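Local coordinates for protein dTDP-4-dehydrorhamnose 3,5-epimerase (Bacillus anthracis str. Ames, PDB 3RYK) that catalyses the epimerisation of dTDP-4-dehydro-6-deoxyglucose at C3 and C5 of its sugar ring, a step in making dTDP-L-rhamnose, at residues L112-S116 / P117-Q121; P186-D190 / K191-L195; Y54-K57 / V58-L62. All blocks are in the same frame, centred on the assembly; numbering follows the deposited sequence.

Interaction 1 of 3, residues L112-S116 / P117-Q121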
loop_
_atom_site.group_PDB
_atom_site.type_symbol
_atom_site.label_atom_id
_atom_site.label_comp_id
_atom_site.label_asym_id
_atom_site.label_seq_id
_atom_site.Cartn_x
_atom_site.Cartn_y
_atom_site.Cartn_z
ATOM N N LEU A 112 6.994 -11.499 -22.684
ATOM C CA LEU A 112 7.438 -12.875 -22.978
ATOM C C LEU A 112 6.374 -13.740 -23.665
ATOM O O LEU A 112 6.495 -14.964 -23.722
ATOM C CB LEU A 112 7.971 -13.552 -21.709
ATOM C CG LEU A 112 9.216 -12.919 -21.081
ATOM C CD1 LEU A 112 9.784 -13.784 -19.964
ATOM C CD2 LEU A 112 10.258 -12.683 -22.134
ATOM N N ARG A 113 5.343 -13.098 -24.198
ATOM C CA ARG A 113 4.276 -13.789 -24.902
ATOM C C ARG A 113 4.836 -14.028 -26.320
ATOM O O ARG A 113 4.953 -13.095 -27.115
ATOM C CB ARG A 113 3.020 -12.909 -24.870
ATOM C CG ARG A 113 2.504 -12.632 -23.446
ATOM C CD ARG A 113 1.392 -11.578 -23.420
ATOM N NE ARG A 113 1.859 -10.303 -23.954
ATOM C CZ ARG A 113 1.123 -9.196 -24.043
ATOM N NH1 ARG A 113 -0.137 -9.180 -23.617
ATOM N NH2 ARG A 113 1.658 -8.091 -24.553
ATOM N N LYS A 114 5.194 -15.281 -26.622
ATOM C CA LYS A 114 5.761 -15.650 -27.932
ATOM C C LYS A 114 4.906 -15.255 -29.138
ATOM O O LYS A 114 5.442 -14.970 -30.211
ATOM C CB LYS A 114 6.102 -17.144 -27.976
ATOM C CG LYS A 114 6.762 -17.593 -29.282
ATOM C CD LYS A 114 7.205 -19.047 -29.209
ATOM C CE LYS A 114 7.915 -19.483 -30.477
ATOM N NZ LYS A 114 8.386 -20.889 -30.369
ATOM N N ASP A 115 3.590 -15.218 -28.947
ATOM C CA ASP A 115 2.646 -14.846 -30.001
ATOM C C ASP A 115 2.640 -13.338 -30.242
ATOM O O ASP A 115 2.483 -12.860 -31.364
ATOM C CB ASP A 115 1.225 -15.168 -29.529
ATOM C CG ASP A 115 0.998 -16.644 -29.217
ATOM O OD1 ASP A 115 1.644 -17.525 -29.823
ATOM O OD2 ASP A 115 0.112 -16.917 -28.376
ATOM N N SER A 116 2.797 -12.594 -29.153
ATOM C CA SER A 116 2.778 -11.137 -29.185
ATOM C C SER A 116 3.619 -10.459 -30.259
ATOM O O SER A 116 4.766 -10.836 -30.485
ATOM C CB SER A 116 3.175 -10.591 -27.814
ATOM O OG SER A 116 3.182 -9.181 -27.807
ATOM N N PRO A 117 3.050 -9.441 -30.929
ATOM C CA PRO A 117 3.849 -8.757 -31.938
ATOM C C PRO A 117 5.061 -8.116 -31.255
ATOM O O PRO A 117 6.148 -8.090 -31.830
ATOM C CB PRO A 117 2.900 -7.692 -32.499
ATOM C CG PRO A 117 1.803 -7.562 -31.500
ATOM C CD PRO A 117 1.724 -8.827 -30.739
ATOM N N THR A 118 4.871 -7.644 -30.020
ATOM C CA THR A 118 5.935 -7.009 -29.235
ATOM C C THR A 118 6.757 -8.010 -28.393
ATOM O O THR A 118 7.335 -7.654 -27.367
ATOM C CB THR A 118 5.376 -5.876 -28.335
ATOM O OG1 THR A 118 4.466 -6.403 -27.362
ATOM C CG2 THR A 118 4.675 -4.805 -29.172
ATOM N N PHE A 119 6.826 -9.259 -28.842
ATOM C CA PHE A 119 7.576 -10.296 -28.144
ATOM C C PHE A 119 9.057 -9.949 -27.990
ATOM O O PHE A 119 9.703 -9.451 -28.919
ATOM C CB PHE A 119 7.388 -11.639 -28.846
ATOM C CG PHE A 119 8.250 -12.743 -28.313
ATOM C CD1 PHE A 119 8.176 -13.120 -26.986
ATOM C CD2 PHE A 119 9.041 -13.478 -29.166
ATOM C CE1 PHE A 119 8.944 -14.144 -26.492
ATOM C CE2 PHE A 119 9.806 -14.532 -28.682
ATOM C CZ PHE A 119 9.760 -14.863 -27.349
ATOM N N LYS A 120 9.555 -10.203 -26.783
ATOM C CA LYS A 120 10.931 -9.951 -26.336
ATOM C C LYS A 120 11.231 -8.472 -26.038
ATOM O O LYS A 120 12.230 -8.171 -25.372
ATOM C CB LYS A 120 12.027 -10.557 -27.230
ATOM C CG LYS A 120 12.008 -12.077 -27.376
ATOM C CD LYS A 120 13.331 -12.508 -28.004
ATOM C CE LYS A 120 13.501 -14.008 -28.263
ATOM N NZ LYS A 120 12.664 -14.567 -29.341
ATOM N N GLN A 121 10.366 -7.558 -26.487
ATOM C CA GLN A 121 10.572 -6.135 -26.235
ATOM C C GLN A 121 10.407 -5.771 -24.750
ATOM O O GLN A 121 9.705 -6.442 -23.995
ATOM C CB GLN A 121 9.647 -5.274 -27.094
ATOM C CG GLN A 121 9.808 -5.483 -28.605
ATOM C CD GLN A 121 8.949 -4.537 -29.440
ATOM O OE1 GLN A 121 8.553 -3.460 -28.984
ATOM N NE2 GLN A 121 8.688 -4.924 -30.686
#
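Phe119 folds back over the backbone of Lys114 in a local contact within a surface loop, the connection between strands 104-111 and 122-128, neighbours in the five-stranded antiparallel sheet of this jelly-roll-like fold. Two overlapping beta turns shape its second half: a type I turn from Ser116 to Phe119, then a type II turn from Thr118 to Gln121. The first is closed by Phe119 N donating to Ser116 O at 3.1 Å. The second has its own backbone bond, from Gln121 N to Thr118 O.

Inside the first turn, Ser116 OG stands anti to its own N (chi1 179°), which turns it toward Thr118, whose N gives it a weak bond of 3.2 Å. The stronger partner of this hydroxyl is Asp111 OD2, at the end of the preceding strand. The same oxygen takes a hydrogen bond from Thr118 OG1 and, from outside the two segments, forms a salt bridge with Arg113 NH2, so one acid ties together three side chains of the loop. Arg113 reaches further through NH1 to Asp34, linking the loop to the turn after strand 26-31.

The aromatic ring is sandwiched. Lys120 CG lies 3.4 Å above the plane over the centre of one face of the Phe119 ring, and the opposite face receives the backbone of Lys114. Arg113 O approaches the ring obliquely, 3.2 Å from Phe119 CD1. On the Lys114 side the contact is a CH-pi interaction, with Lys114 CA 3.7 Å from the Phe119 ring centroid and 14° off the normal.

Interaction 2 of 3, residues P186-D190 / K191-L195. With POP (pyrophosphate 2-), chain C.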
loop_
_atom_site.group_PDB
_atom_site.type_symbol
_atom_site.label_atom_id
_atom_site.label_comp_id
_atom_site.label_asym_id
_atom_site.label_seq_id
_atom_site.Cartn_x
_atom_site.Cartn_y
_atom_site.Cartn_z
ATOM N N PRO A 186 25.358 -4.493 -9.655
ATOM C CA PRO A 186 24.152 -4.519 -8.828
ATOM C C PRO A 186 24.185 -5.385 -7.593
ATOM O O PRO A 186 24.870 -6.426 -7.578
ATOM C CB PRO A 186 23.076 -5.067 -9.773
ATOM C CG PRO A 186 23.792 -5.684 -10.889
ATOM C CD PRO A 186 25.112 -5.009 -11.012
ATOM N N ILE A 187 23.475 -4.937 -6.559
ATOM C CA ILE A 187 23.359 -5.687 -5.315
ATOM C C ILE A 187 22.247 -6.684 -5.660
ATOM O O ILE A 187 21.127 -6.308 -5.921
ATOM C CB ILE A 187 23.049 -4.785 -4.113
ATOM C CG1 ILE A 187 24.251 -3.865 -3.881
ATOM C CG2 ILE A 187 22.738 -5.624 -2.866
ATOM C CD1 ILE A 187 23.970 -2.647 -3.060
ATOM N N LEU A 188 22.589 -7.965 -5.718
ATOM C CA LEU A 188 21.652 -9.019 -6.060
ATOM C C LEU A 188 21.745 -10.153 -5.075
ATOM O O LEU A 188 22.808 -10.372 -4.507
ATOM C CB LEU A 188 22.066 -9.609 -7.413
ATOM C CG LEU A 188 22.029 -8.693 -8.636
ATOM C CD1 LEU A 188 22.876 -9.186 -9.809
ATOM C CD2 LEU A 188 20.583 -8.529 -8.998
ATOM N N SER A 189 20.645 -10.868 -4.877
ATOM C CA SER A 189 20.671 -12.015 -3.982
ATOM C C SER A 189 21.276 -13.135 -4.828
ATOM O O SER A 189 21.250 -13.080 -6.073
ATOM C CB SER A 189 19.277 -12.391 -3.490
ATOM O OG SER A 189 18.444 -12.767 -4.569
ATOM N N ASP A 190 21.831 -14.149 -4.171
ATOM C CA ASP A 190 22.418 -15.275 -4.906
ATOM C C ASP A 190 21.389 -15.919 -5.829
ATOM O O ASP A 190 21.715 -16.309 -6.954
ATOM C CB ASP A 190 23.004 -16.319 -3.953
ATOM C CG ASP A 190 24.244 -15.831 -3.229
ATOM O OD1 ASP A 190 24.764 -14.745 -3.558
ATOM O OD2 ASP A 190 24.733 -16.564 -2.350
ATOM N N LYS A 191 20.144 -16.002 -5.345
ATOM C CA LYS A 191 19.034 -16.571 -6.102
ATOM C C LYS A 191 18.809 -15.768 -7.374
ATOM O O LYS A 191 18.511 -16.317 -8.427
ATOM C CB LYS A 191 17.750 -16.465 -5.305
ATOM C CG LYS A 191 17.731 -17.167 -3.957
ATOM C CD LYS A 191 16.430 -16.866 -3.225
ATOM C CE LYS A 191 15.190 -17.300 -3.990
ATOM N NZ LYS A 191 13.954 -17.015 -3.246
ATOM N N ASP A 192 18.916 -14.449 -7.260
ATOM C CA ASP A 192 18.723 -13.581 -8.406
ATOM C C ASP A 192 19.896 -13.621 -9.407
ATOM O O ASP A 192 19.713 -13.295 -10.579
ATOM C CB ASP A 192 18.368 -12.157 -7.945
ATOM C CG ASP A 192 16.928 -12.052 -7.391
ATOM O OD1 ASP A 192 16.498 -10.913 -7.087
ATOM O OD2 ASP A 192 16.220 -13.094 -7.278
ATOM N N ARG A 193 21.091 -14.025 -8.962
ATOM C CA ARG A 193 22.243 -14.102 -9.877
ATOM C C ARG A 193 22.260 -15.400 -10.711
ATOM O O ARG A 193 23.067 -15.510 -11.633
ATOM C CB ARG A 193 23.587 -13.957 -9.146
ATOM C CG ARG A 193 23.802 -12.643 -8.424
ATOM C CD ARG A 193 25.210 -12.570 -7.829
ATOM N NE ARG A 193 25.399 -11.349 -7.043
ATOM C CZ ARG A 193 25.825 -10.175 -7.511
ATOM N NH1 ARG A 193 25.925 -9.144 -6.672
ATOM N NH2 ARG A 193 26.133 -10.012 -8.798
ATOM N N ILE A 194 21.374 -16.351 -10.405
ATOM C CA ILE A 194 21.300 -17.633 -11.125
ATOM C C ILE A 194 19.967 -17.827 -11.881
ATOM O O ILE A 194 19.528 -18.960 -12.136
ATOM C CB ILE A 194 21.532 -18.828 -10.156
ATOM C CG1 ILE A 194 22.971 -18.845 -9.639
ATOM C CG2 ILE A 194 21.261 -20.137 -10.867
ATOM C CD1 ILE A 194 23.721 -20.132 -9.933
ATOM N N LEU A 195 19.308 -16.728 -12.245
ATOM C CA LEU A 195 18.059 -16.843 -12.981
ATOM C C LEU A 195 18.488 -17.168 -14.425
ATOM O O LEU A 195 19.572 -16.755 -14.851
ATOM C CB LEU A 195 17.221 -15.556 -12.870
ATOM C CG LEU A 195 16.639 -15.308 -11.465
ATOM C CD1 LEU A 195 16.041 -13.885 -11.301
ATOM C CD2 LEU A 195 15.594 -16.361 -11.094
HETATM P P1 POP C . 12.235 -13.535 -3.518
HETATM O O1 POP C . 11.435 -13.921 -2.293
HETATM O O2 POP C . 11.621 -14.231 -4.716
HETATM O O3 POP C . 12.198 -12.037 -3.710
HETATM O O POP C . 13.751 -14.084 -3.345
HETATM P P2 POP C . 15.072 -13.201 -3.019
HETATM O O4 POP C . 15.856 -13.046 -4.300
HETATM O O5 POP C . 15.916 -13.943 -2.010
HETATM O O6 POP C . 14.754 -11.837 -2.447
HETATM O O HOH W 1 26.794 -7.297 -9.300
HETATM O O HOH W 2 25.378 -8.282 -3.480
HETATM O O HOH W 3 24.735 -12.491 -4.667
HETATM O O HOH W 4 18.192 -9.498 -5.931
#
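With chi1 at 62°, Ser189 holds its OG between its own N and carbonyl carbon, where the hydroxyl can serve both the helix that follows and the bound pyrophosphate. Lys191 bends at chi3 (59°), and this turn carries its amine round to the same ligand. Ser189 OG accepts from Asp192 N at 3.2 Å, an N-cap bond, and donates to pyrophosphate O4 at 2.6 Å. Lys191 NZ donates to the bridging oxygen O of the pyrophosphate at 2.9 Å, while its CD packs against O5. Asp192 OD2 lies 3.0 Å from pyrophosphate O4, a close approach of two oxygens; its other oxygen, OD1, accepts a hydrogen bond from a water that in turn accepts from Ser189 N.

Away from the ligand, Arg193 runs back, extended from CG to NE, along the incoming chain. Leu188 CB and CD1 lie over one face of its guanidinium, with CD1 3.5 Å from Arg193 NH2. Three waters sit in the plane at the edge of that group; one of them bridges Arg193 NE to Leu188 O and Asp190 OD1. Arg193 NH1 adds a weak bond to Pro186 O at 3.1 Å. Pro186 and Leu188 pack on Trp172 and Ile82. Near the pyrophosphate, Arg47 of the second subunit packs on Ser189. Together with Asp167, Ser189, Lys191 and Asp192 form the pyrophosphate pocket, built around the serine-capped N-terminus of the short helix 190-193.

Interaction 3 of 3, residues Y54-K57 / V58-L62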
loop_
_atom_site.group_PDB
_atom_site.type_symbol
_atom_site.label_atom_id
_atom_site.label_comp_id
_atom_site.label_asym_id
_atom_site.label_seq_id
_atom_site.Cartn_x
_atom_site.Cartn_y
_atom_site.Cartn_z
ATOM N N TYR A 54 -5.523 3.454 -5.062
ATOM C CA TYR A 54 -6.189 2.340 -5.725
ATOM C C TYR A 54 -7.691 2.451 -5.562
ATOM O O TYR A 54 -8.190 2.658 -4.464
ATOM C CB TYR A 54 -5.723 0.970 -5.186
ATOM C CG TYR A 54 -6.528 -0.222 -5.706
ATOM C CD1 TYR A 54 -6.275 -0.783 -6.950
ATOM C CD2 TYR A 54 -7.535 -0.803 -4.925
ATOM C CE1 TYR A 54 -7.018 -1.872 -7.422
ATOM C CE2 TYR A 54 -8.271 -1.890 -5.380
ATOM C CZ TYR A 54 -8.016 -2.424 -6.630
ATOM O OH TYR A 54 -8.763 -3.509 -7.075
ATOM N N ASN A 55 -8.387 2.302 -6.681
ATOM C CA ASN A 55 -9.832 2.334 -6.734
ATOM C C ASN A 55 -10.200 1.332 -7.813
ATOM O O ASN A 55 -9.990 1.580 -9.000
ATOM C CB ASN A 55 -10.372 3.739 -6.993
ATOM C CG ASN A 55 -11.892 3.771 -7.080
ATOM O OD1 ASN A 55 -12.527 2.833 -7.570
ATOM N ND2 ASN A 55 -12.482 4.882 -6.647
ATOM N N LYS A 56 -10.741 0.194 -7.374
ATOM C CA LYS A 56 -11.123 -0.918 -8.249
ATOM C C LYS A 56 -12.022 -0.504 -9.414
ATOM O O LYS A 56 -11.676 -0.723 -10.577
ATOM C CB LYS A 56 -11.749 -2.044 -7.411
ATOM C CG LYS A 56 -12.002 -3.350 -8.153
ATOM C CD LYS A 56 -12.442 -4.447 -7.198
ATOM C CE LYS A 56 -12.585 -5.808 -7.907
ATOM N NZ LYS A 56 -12.907 -6.897 -6.939
ATOM N N LYS A 57 -13.150 0.120 -9.082
ATOM C CA LYS A 57 -14.116 0.592 -10.084
ATOM C C LYS A 57 -13.510 1.607 -11.071
ATOM O O LYS A 57 -13.924 1.650 -12.242
ATOM C CB LYS A 57 -15.322 1.168 -9.350
ATOM C CG LYS A 57 -16.412 1.775 -10.185
ATOM C CD LYS A 57 -17.560 2.247 -9.278
ATOM C CE LYS A 57 -17.148 3.302 -8.240
ATOM N NZ LYS A 57 -16.560 4.521 -8.875
ATOM N N VAL A 58 -12.554 2.423 -10.612
ATOM C CA VAL A 58 -11.898 3.410 -11.492
ATOM C C VAL A 58 -11.011 2.679 -12.484
ATOM O O VAL A 58 -11.003 3.006 -13.675
ATOM C CB VAL A 58 -11.060 4.451 -10.723
ATOM C CG1 VAL A 58 -10.103 5.185 -11.657
ATOM C CG2 VAL A 58 -11.971 5.428 -9.995
ATOM N N LEU A 59 -10.253 1.705 -11.987
ATOM C CA LEU A 59 -9.380 0.917 -12.848
ATOM C C LEU A 59 -10.147 0.193 -13.942
ATOM O O LEU A 59 -9.690 0.168 -15.083
ATOM C CB LEU A 59 -8.495 -0.045 -12.049
ATOM C CG LEU A 59 -7.368 0.662 -11.289
ATOM C CD1 LEU A 59 -6.633 -0.301 -10.372
ATOM C CD2 LEU A 59 -6.396 1.312 -12.291
ATOM N N GLU A 60 -11.317 -0.359 -13.620
ATOM C CA GLU A 60 -12.102 -1.051 -14.643
ATOM C C GLU A 60 -12.446 -0.104 -15.791
ATOM O O GLU A 60 -12.496 -0.541 -16.943
ATOM C CB GLU A 60 -13.378 -1.673 -14.083
ATOM C CG GLU A 60 -13.122 -2.758 -13.057
ATOM C CD GLU A 60 -14.387 -3.443 -12.588
ATOM O OE1 GLU A 60 -15.489 -3.049 -13.023
ATOM O OE2 GLU A 60 -14.276 -4.395 -11.786
ATOM N N THR A 61 -12.667 1.175 -15.483
ATOM C CA THR A 61 -12.992 2.153 -16.530
ATOM C C THR A 61 -11.779 2.291 -17.454
ATOM O O THR A 61 -11.934 2.402 -18.666
ATOM C CB THR A 61 -13.422 3.565 -15.989
ATOM O OG1 THR A 61 -12.301 4.284 -15.445
ATOM C CG2 THR A 61 -14.545 3.451 -14.962
ATOM N N LEU A 62 -10.576 2.240 -16.876
ATOM C CA LEU A 62 -9.310 2.350 -17.618
ATOM C C LEU A 62 -8.846 1.028 -18.273
ATOM O O LEU A 62 -7.670 0.903 -18.681
ATOM C CB LEU A 62 -8.213 2.895 -16.679
ATOM C CG LEU A 62 -8.451 4.297 -16.105
ATOM C CD1 LEU A 62 -7.368 4.674 -15.095
ATOM C CD2 LEU A 62 -8.516 5.330 -17.231
#
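The chain passes directly from the last residues of strand 48-55 into the first turn of helix 56-61, so that Asn55 O already accepts from Leu59 N at 3.0 Å. The next residue along repeats this, Glu60 N to Lys56 O at 3.1 Å. Asn55 is the N-cap: with CG anti to the backbone N (chi1 179°), the amide lies beside the start of the helix and OD1 accepts from Val58 N at 3.1 Å, the donor lying well above the amide plane. Val58 CG2 packs against that amide, 3.4 Å from Asn55 CG, the two side chains crossing at about a right angle. Asn55 ND2 is held by Glu52, a residue of the thymidine diphosphate pocket. Leu59 CD1 meets the Tyr54 ring obliquely, 3.4 Å from Tyr54 CE1.

Leu59 and Val58 rest on Met25, near the start of the modelled chain. Tyr54 continues the sheet by pairing with a strand of the second subunit, whose Tyr161 accepts from Lys57 N through its hydroxyl and packs on Asn55 and Lys56 where strand 48-55 gives way to helix 56-61.

In the fold
The three sites are spread widely over the chain and none touches another. Interactions 2 and 3 lie on opposite sides of its centre, about 35 Å apart centre to centre, yet both meet the second subunit. Interaction 2 binds pyrophosphate directly, whereas interaction 3 lies only near thymidine diphosphate, with the Asn55 side chain about 7 Å away. Each of these two starts a short helix with a polar N-cap side chain. Interaction 1 is a turn-rich surface loop, with no contact to the other subunit; its centre is about 25 Å from that of interaction 2 and about 26 Å from that of interaction 3.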